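Local coordinates for bacterial bifunctional deaminase-reductase C-terminal domain-containing protein (Corynebacterium diphtheriae, PDB 2P4G) that probably acts as an NADP-dependent pyrimidine reductase of the riboflavin pathway, at residues 70-83 / 101-115. Numbering follows the deposited sequence.
Sequences RGWADAIVVGAETA and RQKLGRCGLPKLTLL. With EDO (1,2-ethanediol), chain I; EDO (1,2-ethanediol), chain N; EDO (1,2-ethanediol), chain H; EDO (1,2-ethanediol), chain D.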
loop_
_atom_site.group_PDB
_atom_site.type_symbol
_atom_site.label_atom_id
_atom_site.label_comp_id
_atom_site.label_asym_id
_atom_site.label_seq_id
_atom_site.Cartn_x
_atom_site.Cartn_y
_atom_site.Cartn_z
ATOM N N ARG A 70 3.111 -11.189 -19.536
ATOM C CA ARG A 70 2.334 -11.947 -20.509
ATOM C C ARG A 70 3.189 -12.763 -21.470
ATOM O O ARG A 70 2.800 -13.863 -21.849
ATOM C CB ARG A 70 1.391 -11.026 -21.298
ATOM C CG ARG A 70 0.178 -10.601 -20.486
ATOM C CD ARG A 70 -0.803 -9.770 -21.303
ATOM N NE ARG A 70 -2.074 -9.695 -20.586
ATOM C CZ ARG A 70 -3.256 -9.488 -21.156
ATOM N NH1 ARG A 70 -3.360 -9.296 -22.463
ATOM N NH2 ARG A 70 -4.344 -9.484 -20.406
ATOM N N GLY A 71 4.346 -12.232 -21.851
ATOM C CA GLY A 71 5.286 -12.953 -22.680
ATOM C C GLY A 71 5.932 -14.125 -21.975
ATOM O O GLY A 71 6.394 -15.057 -22.626
ATOM N N TRP A 72 5.993 -14.039 -20.653
ATOM C CA TRP A 72 6.496 -15.102 -19.771
ATOM C C TRP A 72 5.451 -16.194 -19.559
ATOM O O TRP A 72 5.807 -17.347 -19.385
ATOM C CB TRP A 72 6.883 -14.474 -18.411
ATOM C CG TRP A 72 7.010 -15.407 -17.252
ATOM C CD1 TRP A 72 8.158 -15.990 -16.799
ATOM C CD2 TRP A 72 5.965 -15.829 -16.363
ATOM N NE1 TRP A 72 7.891 -16.764 -15.690
ATOM C CE2 TRP A 72 6.551 -16.680 -15.403
ATOM C CE3 TRP A 72 4.583 -15.566 -16.281
ATOM C CZ2 TRP A 72 5.806 -17.280 -14.382
ATOM C CZ3 TRP A 72 3.846 -16.167 -15.285
ATOM C CH2 TRP A 72 4.458 -17.018 -14.346
ATOM N N ALA A 73 4.172 -15.803 -19.573
ATOM C CA ALA A 73 3.060 -16.651 -19.161
ATOM C C ALA A 73 2.636 -17.651 -20.231
ATOM O O ALA A 73 2.671 -17.363 -21.427
ATOM C CB ALA A 73 1.821 -15.765 -18.781
ATOM N N ASP A 74 2.186 -18.817 -19.765
ATOM C CA ASP A 74 1.443 -19.765 -20.582
ATOM C C ASP A 74 -0.049 -19.486 -20.533
ATOM O O ASP A 74 -0.780 -19.766 -21.497
ATOM C CB ASP A 74 1.725 -21.162 -20.065
ATOM C CG ASP A 74 3.182 -21.526 -20.194
ATOM O OD1 ASP A 74 3.722 -21.257 -21.274
ATOM O OD2 ASP A 74 3.785 -22.074 -19.243
ATOM N N ALA A 75 -0.504 -18.953 -19.399
ATOM C CA ALA A 75 -1.920 -18.553 -19.222
ATOM C C ALA A 75 -2.031 -17.313 -18.363
ATOM O O ALA A 75 -1.164 -17.021 -17.531
ATOM C CB ALA A 75 -2.729 -19.680 -18.588
ATOM N N ILE A 76 -3.115 -16.592 -18.573
ATOM C CA ILE A 76 -3.448 -15.407 -17.805
ATOM C C ILE A 76 -4.771 -15.744 -17.140
ATOM O O ILE A 76 -5.690 -16.240 -17.792
ATOM C CB ILE A 76 -3.631 -14.187 -18.739
ATOM C CG1 ILE A 76 -2.325 -13.875 -19.477
ATOM C CG2 ILE A 76 -4.105 -12.961 -17.998
ATOM C CD1 ILE A 76 -2.526 -13.111 -20.775
ATOM N N VAL A 77 -4.855 -15.504 -15.841
ATOM C CA VAL A 77 -6.079 -15.678 -15.095
ATOM C C VAL A 77 -6.488 -14.313 -14.578
ATOM O O VAL A 77 -5.689 -13.591 -13.980
ATOM C CB VAL A 77 -5.877 -16.666 -13.938
ATOM C CG1 VAL A 77 -7.067 -16.664 -13.005
ATOM C CG2 VAL A 77 -5.591 -18.082 -14.490
ATOM N N VAL A 78 -7.726 -13.945 -14.859
ATOM C CA VAL A 78 -8.247 -12.644 -14.467
ATOM C C VAL A 78 -9.765 -12.768 -14.255
ATOM O O VAL A 78 -10.432 -13.524 -14.949
ATOM C CB VAL A 78 -7.885 -11.549 -15.521
ATOM C CG1 VAL A 78 -8.620 -11.801 -16.834
ATOM C CG2 VAL A 78 -8.170 -10.131 -14.987
ATOM N N GLY A 79 -10.295 -12.046 -13.273
ATOM C CA GLY A 79 -11.734 -11.998 -13.064
ATOM C C GLY A 79 -12.392 -11.260 -14.219
ATOM O O GLY A 79 -11.903 -10.232 -14.686
ATOM N N ALA A 80 -13.514 -11.781 -14.686
ATOM C CA ALA A 80 -14.202 -11.211 -15.839
ATOM C C ALA A 80 -14.492 -9.695 -15.693
ATOM O O ALA A 80 -14.374 -8.941 -16.662
ATOM C CB ALA A 80 -15.492 -11.995 -16.109
ATOM N N GLU A 81 -14.861 -9.257 -14.494
ATOM C CA GLU A 81 -15.243 -7.857 -14.269
ATOM C C GLU A 81 -14.059 -6.931 -14.351
ATOM O O GLU A 81 -14.173 -5.826 -14.868
ATOM C CB GLU A 81 -15.936 -7.694 -12.927
ATOM C CG GLU A 81 -16.506 -6.290 -12.620
ATOM C CD GLU A 81 -17.429 -5.667 -13.711
ATOM O OE1 GLU A 81 -17.889 -6.346 -14.659
ATOM O OE2 GLU A 81 -17.681 -4.452 -13.606
ATOM N N THR A 82 -12.914 -7.382 -13.845
ATOM C CA THR A 82 -11.649 -6.670 -14.070
ATOM C C THR A 82 -11.272 -6.598 -15.547
ATOM O O THR A 82 -11.008 -5.519 -16.077
ATOM C CB THR A 82 -10.524 -7.297 -13.230
ATOM O OG1 THR A 82 -10.805 -7.030 -11.853
ATOM C CG2 THR A 82 -9.189 -6.699 -13.548
ATOM N N ALA A 83 -11.270 -7.739 -16.218
ATOM C CA ALA A 83 -11.127 -7.770 -17.680
ATOM C C ALA A 83 -12.070 -6.787 -18.410
ATOM O O ALA A 83 -11.687 -6.084 -19.351
ATOM C CB ALA A 83 -11.359 -9.178 -18.175
ATOM N N ARG A 101 9.159 -16.751 -28.191
ATOM C CA ARG A 101 8.329 -17.842 -27.686
ATOM C C ARG A 101 8.260 -19.049 -28.619
ATOM O O ARG A 101 8.605 -20.155 -28.210
ATOM C CB ARG A 101 6.909 -17.346 -27.406
ATOM C CG ARG A 101 6.806 -16.399 -26.226
ATOM C CD ARG A 101 5.395 -15.875 -26.092
ATOM N NE ARG A 101 4.465 -16.971 -25.812
ATOM C CZ ARG A 101 3.848 -17.165 -24.653
ATOM N NH1 ARG A 101 4.019 -16.312 -23.664
ATOM N NH2 ARG A 101 3.038 -18.203 -24.491
ATOM N N GLN A 102 7.803 -18.825 -29.854
ATOM C CA GLN A 102 7.596 -19.895 -30.855
ATOM C C GLN A 102 8.869 -20.680 -31.144
ATOM O O GLN A 102 8.835 -21.909 -31.237
ATOM C CB GLN A 102 7.033 -19.336 -32.181
ATOM C CG GLN A 102 5.533 -18.926 -32.152
ATOM C CD GLN A 102 4.950 -18.569 -33.553
ATOM O OE1 GLN A 102 5.678 -18.244 -34.503
ATOM N NE2 GLN A 102 3.633 -18.633 -33.664
ATOM N N LYS A 103 9.989 -19.978 -31.280
ATOM C CA LYS A 103 11.274 -20.652 -31.465
ATOM C C LYS A 103 11.618 -21.501 -30.237
ATOM O O LYS A 103 12.168 -22.593 -30.384
ATOM C CB LYS A 103 12.419 -19.675 -31.832
ATOM C CG LYS A 103 12.916 -18.787 -30.694
ATOM C CD LYS A 103 14.009 -17.830 -31.165
ATOM N N LEU A 104 11.267 -21.033 -29.034
ATOM C CA LEU A 104 11.424 -21.863 -27.818
ATOM C C LEU A 104 10.297 -22.911 -27.676
ATOM O O LEU A 104 10.114 -23.489 -26.608
ATOM C CB LEU A 104 11.539 -20.995 -26.562
ATOM C CG LEU A 104 12.853 -20.214 -26.501
ATOM N N GLY A 105 9.565 -23.167 -28.761
ATOM C CA GLY A 105 8.587 -24.241 -28.796
ATOM C C GLY A 105 7.356 -23.955 -27.970
ATOM O O GLY A 105 6.666 -24.880 -27.537
ATOM N N ARG A 106 7.063 -22.673 -27.760
ATOM C CA ARG A 106 5.898 -22.284 -26.996
ATOM C C ARG A 106 4.827 -21.718 -27.895
ATOM O O ARG A 106 5.123 -21.151 -28.936
ATOM C CB ARG A 106 6.280 -21.258 -25.942
ATOM C CG ARG A 106 6.972 -21.873 -24.767
ATOM C CD ARG A 106 6.491 -21.260 -23.469
ATOM N NE ARG A 106 7.099 -19.951 -23.248
ATOM C CZ ARG A 106 6.633 -19.024 -22.420
ATOM N NH1 ARG A 106 5.524 -19.224 -21.714
ATOM N NH2 ARG A 106 7.286 -17.877 -22.311
ATOM N N CYS A 107 3.577 -21.871 -27.473
ATOM C CA CYS A 107 2.467 -21.273 -28.168
ATOM C C CYS A 107 2.732 -19.779 -28.220
ATOM O O CYS A 107 3.272 -19.207 -27.270
ATOM C CB CYS A 107 1.155 -21.537 -27.433
ATOM S SG CYS A 107 -0.267 -20.636 -28.184
ATOM N N GLY A 108 2.360 -19.148 -29.325
ATOM C CA GLY A 108 2.697 -17.747 -29.545
ATOM C C GLY A 108 2.165 -16.825 -28.473
ATOM O O GLY A 108 2.848 -15.900 -28.059
ATOM N N LEU A 109 0.939 -17.110 -28.036
ATOM C CA LEU A 109 0.208 -16.306 -27.064
ATOM C C LEU A 109 -0.264 -17.124 -25.861
ATOM O O LEU A 109 -0.704 -18.264 -26.007
ATOM C CB LEU A 109 -1.014 -15.685 -27.726
ATOM C CG LEU A 109 -0.674 -14.699 -28.846
ATOM C CD1 LEU A 109 -1.780 -14.675 -29.877
ATOM C CD2 LEU A 109 -0.380 -13.308 -28.287
ATOM N N PRO A 110 -0.209 -16.526 -24.664
ATOM C CA PRO A 110 -0.789 -17.209 -23.516
ATOM C C PRO A 110 -2.310 -17.301 -23.609
ATOM O O PRO A 110 -2.945 -16.457 -24.220
ATOM C CB PRO A 110 -0.401 -16.300 -22.336
ATOM C CG PRO A 110 -0.231 -14.956 -22.955
ATOM C CD PRO A 110 0.361 -15.216 -24.303
ATOM N N LYS A 111 -2.875 -18.316 -22.970
ATOM C CA LYS A 111 -4.306 -18.519 -22.939
ATOM C C LYS A 111 -4.920 -17.575 -21.938
ATOM O O LYS A 111 -4.584 -17.595 -20.748
ATOM C CB LYS A 111 -4.644 -19.968 -22.539
ATOM C CG LYS A 111 -6.119 -20.350 -22.651
ATOM C CD LYS A 111 -6.549 -20.400 -24.098
ATOM C CE LYS A 111 -7.998 -20.860 -24.295
ATOM N NZ LYS A 111 -8.352 -20.845 -25.753
ATOM N N LEU A 112 -5.848 -16.758 -22.411
ATOM C CA LEU A 112 -6.621 -15.904 -21.521
ATOM C C LEU A 112 -7.731 -16.703 -20.872
ATOM O O LEU A 112 -8.565 -17.291 -21.561
ATOM C CB LEU A 112 -7.214 -14.718 -22.291
ATOM C CG LEU A 112 -7.991 -13.676 -21.511
ATOM C CD1 LEU A 112 -7.127 -13.021 -20.399
ATOM C CD2 LEU A 112 -8.539 -12.638 -22.491
ATOM N N THR A 113 -7.746 -16.678 -19.542
ATOM C CA THR A 113 -8.694 -17.436 -18.716
ATOM C C THR A 113 -9.494 -16.474 -17.846
ATOM O O THR A 113 -8.932 -15.703 -17.052
ATOM C CB THR A 113 -7.964 -18.478 -17.821
ATOM O OG1 THR A 113 -7.115 -19.274 -18.643
ATOM C CG2 THR A 113 -8.953 -19.395 -17.069
ATOM N N LEU A 114 -10.808 -16.508 -18.036
ATOM C CA LEU A 114 -11.698 -15.532 -17.435
ATOM C C LEU A 114 -12.562 -16.218 -16.433
ATOM O O LEU A 114 -13.213 -17.230 -16.754
ATOM C CB LEU A 114 -12.597 -14.898 -18.496
ATOM C CG LEU A 114 -11.908 -14.113 -19.606
ATOM C CD1 LEU A 114 -12.983 -13.645 -20.614
ATOM C CD2 LEU A 114 -11.096 -12.909 -19.038
ATOM N N LEU A 115 -12.529 -15.699 -15.207
ATOM C CA LEU A 115 -13.318 -16.222 -14.114
ATOM C C LEU A 115 -14.600 -15.407 -13.996
ATOM O O LEU A 115 -14.569 -14.193 -13.781
ATOM C CB LEU A 115 -12.520 -16.113 -12.815
ATOM C CG LEU A 115 -11.123 -16.731 -12.795
ATOM C CD1 LEU A 115 -10.533 -16.631 -11.390
ATOM C CD2 LEU A 115 -11.130 -18.161 -13.251
HETATM C C1 EDO I . -3.908 -20.426 -26.210
HETATM O O1 EDO I . -3.166 -19.243 -26.540
HETATM C C2 EDO I . -3.219 -21.720 -26.645
HETATM O O2 EDO I . -2.646 -22.436 -25.524
HETATM C C1 EDO N . -15.753 -11.546 -11.925
HETATM O O1 EDO N . -14.608 -10.735 -11.630
HETATM C C2 EDO N . -15.740 -12.798 -11.050
HETATM O O2 EDO N . -17.007 -13.469 -11.166
HETATM C C1 EDO H . -14.046 -8.853 -20.906
HETATM O O1 EDO H . -14.898 -8.697 -22.051
HETATM C C2 EDO H . -14.472 -10.106 -20.112
HETATM O O2 EDO H . -15.135 -9.843 -18.855
HETATM C C1 EDO D . -12.201 -9.656 -8.405
HETATM O O1 EDO D . -12.203 -8.265 -8.023
HETATM C C2 EDO D . -12.236 -10.077 -9.891
HETATM O O2 EDO D . -12.231 -9.076 -10.915
HETATM O O HOH W 1 0.153 -20.417 -24.612
#
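Strands 75-79 and 111-115 are parallel neighbours in the mixed central sheet of this RibD C-terminal, dihydrofolate-reductase-like domain, joined by a beta-alpha-beta crossover through helices 80-85 and 95-103. Backbone hydrogen bonds run from Lys111 N to Asp74 O through to Ala80 N, whose bond to Leu115 O (2.8 Å) carries the pairing into the first turn of helix 80-85. On one face Leu112 CD1 rests against Ile76 CG2, and Leu114 CD2 touches both Val78 CG1 (a tight 3.5 Å) and Ala83 CB. On the other, Val77 and Thr113 lie side by side beneath Leu183 of helix 175-184, and Val77 CG1 meets Leu115 CD1. Before the strands, two arginines clasp the backbone of residues 72-74. Arg101 grips Ala73 O end-on, NH1 at 2.8 Å and NH2 at 3.2 Å, while NE and NH2 hold Cys107 O side-on; with both carbonyls in its plane, the guanidinium is fixed in rotation. Its bend at chi3 (63°) turns the group so that Pro110 CD lies over one face and Arg106 CZ over the other, both toward the rim. Arg106 NH1 bonds Trp72 O and forms a salt bridge with Asp74, whose OD2 accepts from the backbone N of Lys189 and Lys190. The carboxylate and guanidinium planes stand 87° apart, and Arg106 NH1 meets Asp74 OD1 from above the carboxylate plane at 2.8 Å.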